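Local structure of aminotransferase TlmJ (Streptoalloteichus hindustanus, 5UID) at residues Ser68-Gly73 and Ala95-Arg100; Tyr300-Val305 and Thr327-Pro332; Glu41-Glu46 and Ile254-Leu259. The protein is probably a pyridoxal phosphate-dependent aminotransferase of the DegT/DnrJ/EryC1 family, transferring amino groups in natural product biosynthesis. All coordinates share one frame; numbering follows the deposited sequence.

How the contacts relate
The three contacts lie well apart in one subunit, their centres 26 to 29 Å from one another and none touching another. Contact 2 bears most directly on chemistry: Tyr330 in 327-332 reaches the cofactor-modified lysine at position 187. Contact 3, on the other side of the chain's centre from contact 2 and about 11 Å from it between nearest atoms, packs two helices; its Ile254 touches a bound pyridoxal phosphate, whereas the side chain of Ser256 is about 13 Å from that ligand. Contact 1 sits near the periphery, its centre 19 Å from that of the chain. In sequence it falls between the two segments of contact 3, and contact 2 follows both.

Contact 1: Ser68-Gly73 and Ala95-Arg100; sequences SMELLG and AARGAR
Arg97 lays the aliphatic part of its side chain across the last turn of helix 61-72. Arg97 CD rests 3.7 Å from Met69 O and 3.8 Å from Glu70 CG, and the two long side chains cross at roughly a right angle. Bends at chi2 (-121°) and chi3 (60°) fold the arginine around so that Arg97 NH1 comes 3.6 Å from Glu70 O, too loose for a hydrogen bond, with Met69 O at the guanidinium edge. The helix closes here in a Schellman motif, with Gly73 at positive phi and its N bonded 3.0 Å from Glu70 O. Glu70 OE2 is 5.6 Å from Arg97 NE, but the salt bridge of Glu70 goes to Arg243; the carboxylate and guanidinium planes stand 76° apart. With an alanine here instead of Arg97, the backbone at Met69 O and Glu70 O would probably lose its cover and the guanidinium beside it. Around this junction, Met69, here selenomethionine, packs on helix 88-95 and strand 155-158, Leu71 leans on helix 202-212, and the turn at Ala95-Gly98 leads into strand 100-104, one of the two outermost strands of the chain's seven-stranded sheet.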
loop_
_atom_site.group_PDB
_atom_site.type_symbol
_atom_site.label_atom_id
_atom_site.label_comp_id
_atom_site.label_asym_id
_atom_site.label_seq_id
_atom_site.Cartn_x
_atom_site.Cartn_y
_atom_site.Cartn_z
ATOM N N SER A 68 -12.397 6.369 1.660
ATOM C CA SER A 68 -13.497 7.321 1.541
ATOM C C SER A 68 -14.835 6.662 1.856
ATOM O O SER A 68 -15.693 7.265 2.511
ATOM C CB SER A 68 -13.512 7.941 0.143
ATOM O OG SER A 68 -13.850 6.980 -0.839
HETATM N N MSE A 69 -15.026 5.422 1.415
HETATM C CA MSE A 69 -16.253 4.691 1.719
HETATM C C MSE A 69 -16.339 4.384 3.212
HETATM O O MSE A 69 -17.431 4.308 3.775
HETATM C CB MSE A 69 -16.336 3.400 0.903
HETATM C CG MSE A 69 -16.479 3.619 -0.602
HETATM SE SE MSE A 69 -18.046 4.694 -1.080
HETATM C CE MSE A 69 -17.130 6.235 -1.846
ATOM N N GLU A 70 -15.181 4.202 3.851
ATOM C CA GLU A 70 -15.161 4.013 5.299
ATOM C C GLU A 70 -15.497 5.312 6.022
ATOM O O GLU A 70 -16.336 5.331 6.931
ATOM C CB GLU A 70 -13.796 3.488 5.746
ATOM C CG GLU A 70 -13.481 2.077 5.272
ATOM C CD GLU A 70 -12.062 1.654 5.604
ATOM O OE1 GLU A 70 -11.381 2.384 6.354
ATOM O OE2 GLU A 70 -11.626 0.590 5.114
ATOM N N LEU A 71 -14.856 6.413 5.622
ATOM C CA LEU A 71 -15.076 7.689 6.295
ATOM C C LEU A 71 -16.514 8.165 6.126
ATOM O O LEU A 71 -17.090 8.762 7.043
ATOM C CB LEU A 71 -14.096 8.734 5.764
ATOM C CG LEU A 71 -12.622 8.462 6.073
ATOM C CD1 LEU A 71 -11.730 9.361 5.243
ATOM C CD2 LEU A 71 -12.346 8.656 7.556
ATOM N N LEU A 72 -17.112 7.908 4.961
ATOM C CA LEU A 72 -18.493 8.318 4.727
ATOM C C LEU A 72 -19.490 7.434 5.464
ATOM O O LEU A 72 -20.658 7.814 5.592
ATOM C CB LEU A 72 -18.793 8.317 3.229
ATOM C CG LEU A 72 -18.087 9.391 2.399
ATOM C CD1 LEU A 72 -18.364 9.185 0.920
ATOM C CD2 LEU A 72 -18.522 10.779 2.839
ATOM N N GLY A 73 -19.062 6.270 5.944
ATOM C CA GLY A 73 -19.925 5.429 6.747
ATOM C C GLY A 73 -20.915 4.587 5.977
ATOM O O GLY A 73 -21.983 4.266 6.509
ATOM N N ALA A 95 -18.671 -2.594 -2.096
ATOM C CA ALA A 95 -19.188 -3.893 -1.686
ATOM C C ALA A 95 -18.454 -4.472 -0.480
ATOM O O ALA A 95 -19.033 -5.292 0.240
ATOM C CB ALA A 95 -19.122 -4.874 -2.858
ATOM N N ALA A 96 -17.201 -4.072 -0.241
ATOM C CA ALA A 96 -16.468 -4.606 0.904
ATOM C C ALA A 96 -17.050 -4.118 2.224
ATOM O O ALA A 96 -16.927 -4.804 3.245
ATOM C CB ALA A 96 -14.988 -4.236 0.812
ATOM N N ARG A 97 -17.678 -2.945 2.227
ATOM C CA ARG A 97 -18.326 -2.423 3.424
ATOM C C ARG A 97 -19.715 -3.006 3.649
ATOM O O ARG A 97 -20.351 -2.681 4.659
ATOM C CB ARG A 97 -18.417 -0.897 3.347
ATOM C CG ARG A 97 -17.071 -0.191 3.377
ATOM C CD ARG A 97 -16.993 0.767 4.550
ATOM N NE ARG A 97 -17.147 0.073 5.825
ATOM C CZ ARG A 97 -17.431 0.675 6.975
ATOM N NH1 ARG A 97 -17.602 1.991 7.015
ATOM N NH2 ARG A 97 -17.552 -0.037 8.087
ATOM N N GLY A 98 -20.197 -3.860 2.749
ATOM C CA GLY A 98 -21.551 -4.362 2.821
ATOM C C GLY A 98 -22.567 -3.560 2.038
ATOM O O GLY A 98 -23.750 -3.921 2.043
ATOM N N ALA A 99 -22.149 -2.490 1.370
ATOM C CA ALA A 99 -23.046 -1.666 0.575
ATOM C C ALA A 99 -23.197 -2.236 -0.830
ATOM O O ALA A 99 -22.392 -3.051 -1.289
ATOM C CB ALA A 99 -22.538 -0.226 0.504
ATOM N N ARG A 100 -24.245 -1.784 -1.519
ATOM C CA ARG A 100 -24.566 -2.289 -2.845
ATOM C C ARG A 100 -24.144 -1.281 -3.901
ATOM O O ARG A 100 -24.688 -0.166 -3.929
ATOM C CB ARG A 100 -26.059 -2.576 -2.958
ATOM C CG ARG A 100 -26.513 -2.998 -4.343
ATOM C CD ARG A 100 -27.967 -3.452 -4.324
ATOM N NE ARG A 100 -28.448 -3.808 -5.655
ATOM C CZ ARG A 100 -29.209 -3.021 -6.410
ATOM N NH1 ARG A 100 -29.583 -1.830 -5.964
ATOM N NH2 ARG A 100 -29.599 -3.427 -7.611
#

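Contact 2: Tyr300-Val305 and Thr327-Pro332; sequences YYFYWV and TFRYAP. With SO4 (sulfate ion), chain E.
The cofactor site of the aminotransferase is backed here by an aromatic cluster in which Phe302 presses on Tyr330, whose OH is hydrogen-bonded to O3 of the pyridoxal-modified lysine at position 187. The rings form an offset edge-to-face pair: the Phe302 edge is directed at the Tyr330 face, with centroids 5.7 Å apart and planes at 61°. Phe302 CE2 comes 3.7 Å from Tyr330 CE1, while Phe302 CZ reaches Arg329 CB at 3.6 Å. Tyr301 also comes close, its CE2 lying 3.9 Å from Tyr330 OH, near the plane of the Tyr301 ring. A cis peptide joins Arg329 to Tyr330, and Arg329 CB sits over the centre of the tyrosine ring, so that ring is packed by its own neighbour as well as by Phe302. Beyond CB the arginine bends at chi2 (-73°) and carries its guanidinium away to a sulfate, probably from the crystallisation liquor. Arg329 NH1 gives a nearly straight bond of 2.9 Å to sulfate O3, and Thr327 OG1 one of 2.9 Å to sulfate O1. NH2 binds the sulfate too and also donates to Phe328 O, from above the carbonyl plane, which helps fix the group's rotation. Phe302 also meets the ring of Tyr134; strand 303-306 pairs with strand 355-358, Phe328 leans on helix 346-354, and Tyr300 and Tyr303 pack against helix 249-280.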
loop_
_atom_site.group_PDB
_atom_site.type_symbol
_atom_site.label_atom_id
_atom_site.label_comp_id
_atom_site.label_asym_id
_atom_site.label_seq_id
_atom_site.Cartn_x
_atom_site.Cartn_y
_atom_site.Cartn_z
ATOM N N TYR A 300 -5.327 14.125 -21.127
ATOM C CA TYR A 300 -4.995 13.261 -22.260
ATOM C C TYR A 300 -4.417 11.928 -21.779
ATOM O O TYR A 300 -3.284 11.554 -22.086
ATOM C CB TYR A 300 -4.055 13.977 -23.236
ATOM C CG TYR A 300 -4.667 15.241 -23.794
ATOM C CD1 TYR A 300 -5.479 15.204 -24.918
ATOM C CD2 TYR A 300 -4.460 16.465 -23.176
ATOM C CE1 TYR A 300 -6.054 16.359 -25.423
ATOM C CE2 TYR A 300 -5.028 17.621 -23.671
ATOM C CZ TYR A 300 -5.823 17.564 -24.794
ATOM O OH TYR A 300 -6.391 18.715 -25.287
ATOM N N TYR A 301 -5.235 11.212 -21.008
ATOM C CA TYR A 301 -4.866 9.905 -20.478
ATOM C C TYR A 301 -5.224 8.774 -21.435
ATOM O O TYR A 301 -4.436 7.837 -21.603
ATOM C CB TYR A 301 -5.540 9.684 -19.120
ATOM C CG TYR A 301 -5.140 8.393 -18.441
ATOM C CD1 TYR A 301 -3.801 8.079 -18.244
ATOM C CD2 TYR A 301 -6.100 7.495 -17.989
ATOM C CE1 TYR A 301 -3.427 6.901 -17.625
ATOM C CE2 TYR A 301 -5.735 6.316 -17.364
ATOM C CZ TYR A 301 -4.396 6.024 -17.187
ATOM O OH TYR A 301 -4.025 4.850 -16.570
ATOM N N PHE A 302 -6.398 8.840 -22.060
ATOM C CA PHE A 302 -6.812 7.899 -23.090
ATOM C C PHE A 302 -6.994 8.629 -24.412
ATOM O O PHE A 302 -7.434 9.783 -24.448
ATOM C CB PHE A 302 -8.144 7.208 -22.748
ATOM C CG PHE A 302 -8.098 6.335 -21.532
ATOM C CD1 PHE A 302 -6.972 5.591 -21.228
ATOM C CD2 PHE A 302 -9.201 6.245 -20.697
ATOM C CE1 PHE A 302 -6.944 4.781 -20.109
ATOM C CE2 PHE A 302 -9.177 5.441 -19.573
ATOM C CZ PHE A 302 -8.047 4.707 -19.280
ATOM N N TYR A 303 -6.667 7.944 -25.503
ATOM C CA TYR A 303 -7.145 8.326 -26.829
ATOM C C TYR A 303 -7.982 7.160 -27.339
ATOM O O TYR A 303 -7.445 6.183 -27.873
ATOM C CB TYR A 303 -6.005 8.662 -27.784
ATOM C CG TYR A 303 -6.511 9.317 -29.048
ATOM C CD1 TYR A 303 -6.667 10.695 -29.123
ATOM C CD2 TYR A 303 -6.866 8.557 -30.156
ATOM C CE1 TYR A 303 -7.142 11.300 -30.270
ATOM C CE2 TYR A 303 -7.344 9.153 -31.307
ATOM C CZ TYR A 303 -7.480 10.526 -31.357
ATOM O OH TYR A 303 -7.952 11.126 -32.501
ATOM N N TRP A 304 -9.296 7.257 -27.167
ATOM C CA TRP A 304 -10.211 6.175 -27.502
ATOM C C TRP A 304 -10.858 6.442 -28.854
ATOM O O TRP A 304 -11.342 7.548 -29.114
ATOM C CB TRP A 304 -11.280 6.010 -26.419
ATOM C CG TRP A 304 -12.218 7.180 -26.271
ATOM C CD1 TRP A 304 -13.492 7.272 -26.752
ATOM C CD2 TRP A 304 -11.956 8.415 -25.590
ATOM N NE1 TRP A 304 -14.040 8.485 -26.412
ATOM C CE2 TRP A 304 -13.118 9.206 -25.701
ATOM C CE3 TRP A 304 -10.853 8.928 -24.898
ATOM C CZ2 TRP A 304 -13.208 10.483 -25.146
ATOM C CZ3 TRP A 304 -10.944 10.197 -24.350
ATOM C CH2 TRP A 304 -12.113 10.959 -24.477
ATOM N N VAL A 305 -10.851 5.430 -29.712
ATOM C CA VAL A 305 -11.519 5.492 -31.003
ATOM C C VAL A 305 -12.656 4.483 -30.996
ATOM O O VAL A 305 -12.594 3.450 -30.319
ATOM C CB VAL A 305 -10.547 5.222 -32.170
ATOM C CG1 VAL A 305 -9.555 6.367 -32.310
ATOM C CG2 VAL A 305 -9.819 3.903 -31.957
ATOM N N THR A 327 -5.946 -1.687 -25.892
ATOM C CA THR A 327 -6.751 -2.282 -24.833
ATOM C C THR A 327 -8.042 -1.485 -24.704
ATOM O O THR A 327 -8.266 -0.506 -25.422
ATOM C CB THR A 327 -5.992 -2.317 -23.502
ATOM O OG1 THR A 327 -6.759 -3.048 -22.535
ATOM C CG2 THR A 327 -5.754 -0.905 -22.981
ATOM N N PHE A 328 -8.897 -1.917 -23.779
ATOM C CA PHE A 328 -10.114 -1.189 -23.450
ATOM C C PHE A 328 -10.186 -0.955 -21.950
ATOM O O PHE A 328 -9.959 -1.876 -21.160
ATOM C CB PHE A 328 -11.371 -1.932 -23.915
ATOM C CG PHE A 328 -12.647 -1.317 -23.410
ATOM C CD1 PHE A 328 -13.149 -0.161 -23.984
ATOM C CD2 PHE A 328 -13.336 -1.887 -22.347
ATOM C CE1 PHE A 328 -14.318 0.413 -23.517
ATOM C CE2 PHE A 328 -14.503 -1.318 -21.875
ATOM C CZ PHE A 328 -14.996 -0.166 -22.461
ATOM N N ARG A 329 -10.495 0.282 -21.571
ATOM C CA ARG A 329 -10.842 0.659 -20.209
ATOM C C ARG A 329 -12.126 1.471 -20.267
ATOM O O ARG A 329 -12.328 2.241 -21.210
ATOM C CB ARG A 329 -9.732 1.492 -19.550
ATOM C CG ARG A 329 -8.379 0.809 -19.457
ATOM C CD ARG A 329 -8.377 -0.281 -18.401
ATOM N NE ARG A 329 -7.028 -0.777 -18.152
ATOM C CZ ARG A 329 -6.459 -1.758 -18.842
ATOM N NH1 ARG A 329 -5.224 -2.147 -18.550
ATOM N NH2 ARG A 329 -7.124 -2.349 -19.825
ATOM N N TYR A 330 -13.008 1.287 -19.287
ATOM C CA TYR A 330 -12.881 0.273 -18.246
ATOM C C TYR A 330 -13.973 -0.759 -18.459
ATOM O O TYR A 330 -15.103 -0.398 -18.794
ATOM C CB TYR A 330 -12.993 0.899 -16.849
ATOM C CG TYR A 330 -11.931 1.934 -16.557
ATOM C CD1 TYR A 330 -12.094 3.255 -16.953
ATOM C CD2 TYR A 330 -10.762 1.587 -15.891
ATOM C CE1 TYR A 330 -11.122 4.204 -16.696
ATOM C CE2 TYR A 330 -9.783 2.530 -15.628
ATOM C CZ TYR A 330 -9.967 3.836 -16.033
ATOM O OH TYR A 330 -8.994 4.775 -15.773
ATOM N N ALA A 331 -13.638 -2.031 -18.274
ATOM C CA ALA A 331 -14.599 -3.100 -18.500
ATOM C C ALA A 331 -15.889 -2.811 -17.738
ATOM O O ALA A 331 -15.839 -2.384 -16.577
ATOM C CB ALA A 331 -14.014 -4.446 -18.066
ATOM N N PRO A 332 -17.051 -2.999 -18.359
ATOM C CA PRO A 332 -18.313 -2.628 -17.700
ATOM C C PRO A 332 -18.572 -3.494 -16.479
ATOM O O PRO A 332 -18.766 -4.707 -16.583
ATOM C CB PRO A 332 -19.361 -2.852 -18.794
ATOM C CG PRO A 332 -18.746 -3.853 -19.711
ATOM C CD PRO A 332 -17.266 -3.588 -19.692
HETATM S S SO4 E . -4.707 -5.195 -20.488
HETATM O O1 SO4 E . -4.622 -4.856 -21.905
HETATM O O2 SO4 E . -6.064 -4.952 -20.006
HETATM O O3 SO4 E . -3.765 -4.369 -19.737
HETATM O O4 SO4 E . -4.373 -6.605 -20.310
#

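Contact 3: Glu41-Glu46 and Ile254-Leu259; sequences EADFAE and IGSVQL
Two helices pack side by side at this contact, Asp43 and Phe44 of helix 35-48 meeting Ser256 and Leu259 of helix 249-280, in a chain whose family belongs to the fold type I aminotransferases. Helix 249-280 is probably the long helix that links the large and small domains in fold type I enzymes. The short segments run in roughly the same direction, their axes crossing at 28° and 9.8 Å apart at closest approach, and together bury about 170 Å². Leu259 supplies the apolar half of the contact. Leu259, its chi1 at -177° carrying CG away from the backbone N, lays CD2 3.7 Å from Asp43 CB and 3.6 Å from the carbonyl carbon, Asp43 C. Leu259 CD2 also comes 4.4 Å from Phe44 CD1, so one branch of the leucine bears on both backbone and side chain of its neighbours. Phe44 itself is wedged deeper, edge-to-face with Trp181 and Phe183, which ties this surface of helix 35-48 to the sheet beneath. On the polar half, Asp43 points its carboxylate at helix 249-280, and its OD2 stands 3.2 Å from Ser256 OG. Gln258, one residue before Leu259, faces another way and holds Glu18 and the backbone at Val190, while Ile254 touches a bound pyridoxal phosphate and Phe26 of the second subunit; the helix thus joins this packing to the ligand pocket and the dimer interface. A water molecule completes the polar side, donating one hydrogen to Asp43 OD2 at 2.8 Å and the other to Ser256 O at 2.9 Å, so that it bridges the aspartate to a backbone carbonyl of the facing helix.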
loop_
_atom_site.group_PDB
_atom_site.type_symbol
_atom_site.label_atom_id
_atom_site.label_comp_id
_atom_site.label_asym_id
_atom_site.label_seq_id
_atom_site.Cartn_x
_atom_site.Cartn_y
_atom_site.Cartn_z
ATOM N N GLU A 41 2.648 16.978 -0.572
ATOM C CA GLU A 41 1.270 17.364 -0.283
ATOM C C GLU A 41 1.058 18.852 -0.538
ATOM O O GLU A 41 0.090 19.250 -1.195
ATOM C CB GLU A 41 0.910 17.004 1.161
ATOM C CG GLU A 41 0.735 15.513 1.406
ATOM C CD GLU A 41 0.269 15.200 2.817
ATOM O OE1 GLU A 41 0.052 16.146 3.600
ATOM O OE2 GLU A 41 0.111 14.005 3.141
ATOM N N ALA A 42 1.968 19.689 -0.033
ATOM C CA ALA A 42 1.852 21.127 -0.262
ATOM C C ALA A 42 1.957 21.460 -1.745
ATOM O O ALA A 42 1.241 22.336 -2.245
ATOM C CB ALA A 42 2.920 21.874 0.537
ATOM N N ASP A 43 2.845 20.770 -2.466
ATOM C CA ASP A 43 2.969 20.992 -3.902
ATOM C C ASP A 43 1.690 20.595 -4.630
ATOM O O ASP A 43 1.181 21.345 -5.472
ATOM C CB ASP A 43 4.164 20.214 -4.452
ATOM C CG ASP A 43 5.494 20.806 -4.029
ATOM O OD1 ASP A 43 5.492 21.901 -3.427
ATOM O OD2 ASP A 43 6.539 20.175 -4.299
ATOM N N PHE A 44 1.158 19.410 -4.320
ATOM C CA PHE A 44 -0.043 18.939 -5.002
ATOM C C PHE A 44 -1.246 19.813 -4.665
ATOM O O PHE A 44 -2.066 20.111 -5.542
ATOM C CB PHE A 44 -0.311 17.476 -4.642
ATOM C CG PHE A 44 -1.236 16.774 -5.597
ATOM C CD1 PHE A 44 -0.795 16.398 -6.855
ATOM C CD2 PHE A 44 -2.542 16.487 -5.236
ATOM C CE1 PHE A 44 -1.641 15.753 -7.741
ATOM C CE2 PHE A 44 -3.393 15.840 -6.115
ATOM C CZ PHE A 44 -2.942 15.474 -7.369
ATOM N N ALA A 45 -1.361 20.243 -3.405
ATOM C CA ALA A 45 -2.462 21.120 -3.013
ATOM C C ALA A 45 -2.441 22.425 -3.800
ATOM O O ALA A 45 -3.493 22.923 -4.218
ATOM C CB ALA A 45 -2.402 21.400 -1.511
ATOM N N GLU A 46 -1.252 22.997 -4.008
ATOM C CA GLU A 46 -1.149 24.192 -4.839
ATOM C C GLU A 46 -1.542 23.889 -6.279
ATOM O O GLU A 46 -2.197 24.706 -6.938
ATOM C CB GLU A 46 0.269 24.755 -4.774
ATOM C CG GLU A 46 0.496 25.970 -5.661
ATOM C CD GLU A 46 1.937 26.446 -5.642
ATOM O OE1 GLU A 46 2.725 25.933 -4.819
ATOM O OE2 GLU A 46 2.280 27.332 -6.454
ATOM N N ILE A 254 9.856 11.591 -5.512
ATOM C CA ILE A 254 9.598 11.392 -6.935
ATOM C C ILE A 254 8.386 12.205 -7.373
ATOM O O ILE A 254 8.371 12.787 -8.464
ATOM C CB ILE A 254 9.416 9.893 -7.236
ATOM C CG1 ILE A 254 10.696 9.126 -6.906
ATOM C CG2 ILE A 254 9.020 9.673 -8.692
ATOM C CD1 ILE A 254 10.586 7.639 -7.157
ATOM N N GLY A 255 7.354 12.264 -6.526
ATOM C CA GLY A 255 6.137 12.972 -6.895
ATOM C C GLY A 255 6.357 14.453 -7.139
ATOM O O GLY A 255 5.792 15.030 -8.072
ATOM N N SER A 256 7.171 15.096 -6.297
ATOM C CA SER A 256 7.455 16.511 -6.495
ATOM C C SER A 256 8.159 16.749 -7.825
ATOM O O SER A 256 7.910 17.756 -8.497
ATOM C CB SER A 256 8.293 17.051 -5.336
ATOM O OG SER A 256 7.517 17.163 -4.158
ATOM N N VAL A 257 9.039 15.827 -8.224
ATOM C CA VAL A 257 9.719 15.962 -9.508
ATOM C C VAL A 257 8.734 15.750 -10.652
ATOM O O VAL A 257 8.700 16.527 -11.614
ATOM C CB VAL A 257 10.907 14.986 -9.594
ATOM C CG1 VAL A 257 11.548 15.052 -10.971
ATOM C CG2 VAL A 257 11.933 15.294 -8.511
ATOM N N GLN A 258 7.913 14.701 -10.560
ATOM C CA GLN A 258 6.931 14.431 -11.607
ATOM C C GLN A 258 5.912 15.559 -11.718
ATOM O O GLN A 258 5.458 15.889 -12.821
ATOM C CB GLN A 258 6.228 13.100 -11.337
ATOM C CG GLN A 258 7.107 11.877 -11.535
ATOM C CD GLN A 258 7.100 11.378 -12.967
ATOM O OE1 GLN A 258 6.053 11.006 -13.501
ATOM N NE2 GLN A 258 8.269 11.369 -13.598
ATOM N N LEU A 259 5.542 16.162 -10.587
ATOM C CA LEU A 259 4.576 17.256 -10.617
ATOM C C LEU A 259 5.123 18.458 -11.380
ATOM O O LEU A 259 4.396 19.095 -12.151
ATOM C CB LEU A 259 4.185 17.648 -9.192
ATOM C CG LEU A 259 3.117 18.733 -9.053
ATOM C CD1 LEU A 259 1.882 18.374 -9.867
ATOM C CD2 LEU A 259 2.758 18.940 -7.591
HETATM O O HOH W 1 6.481 19.801 -7.085
#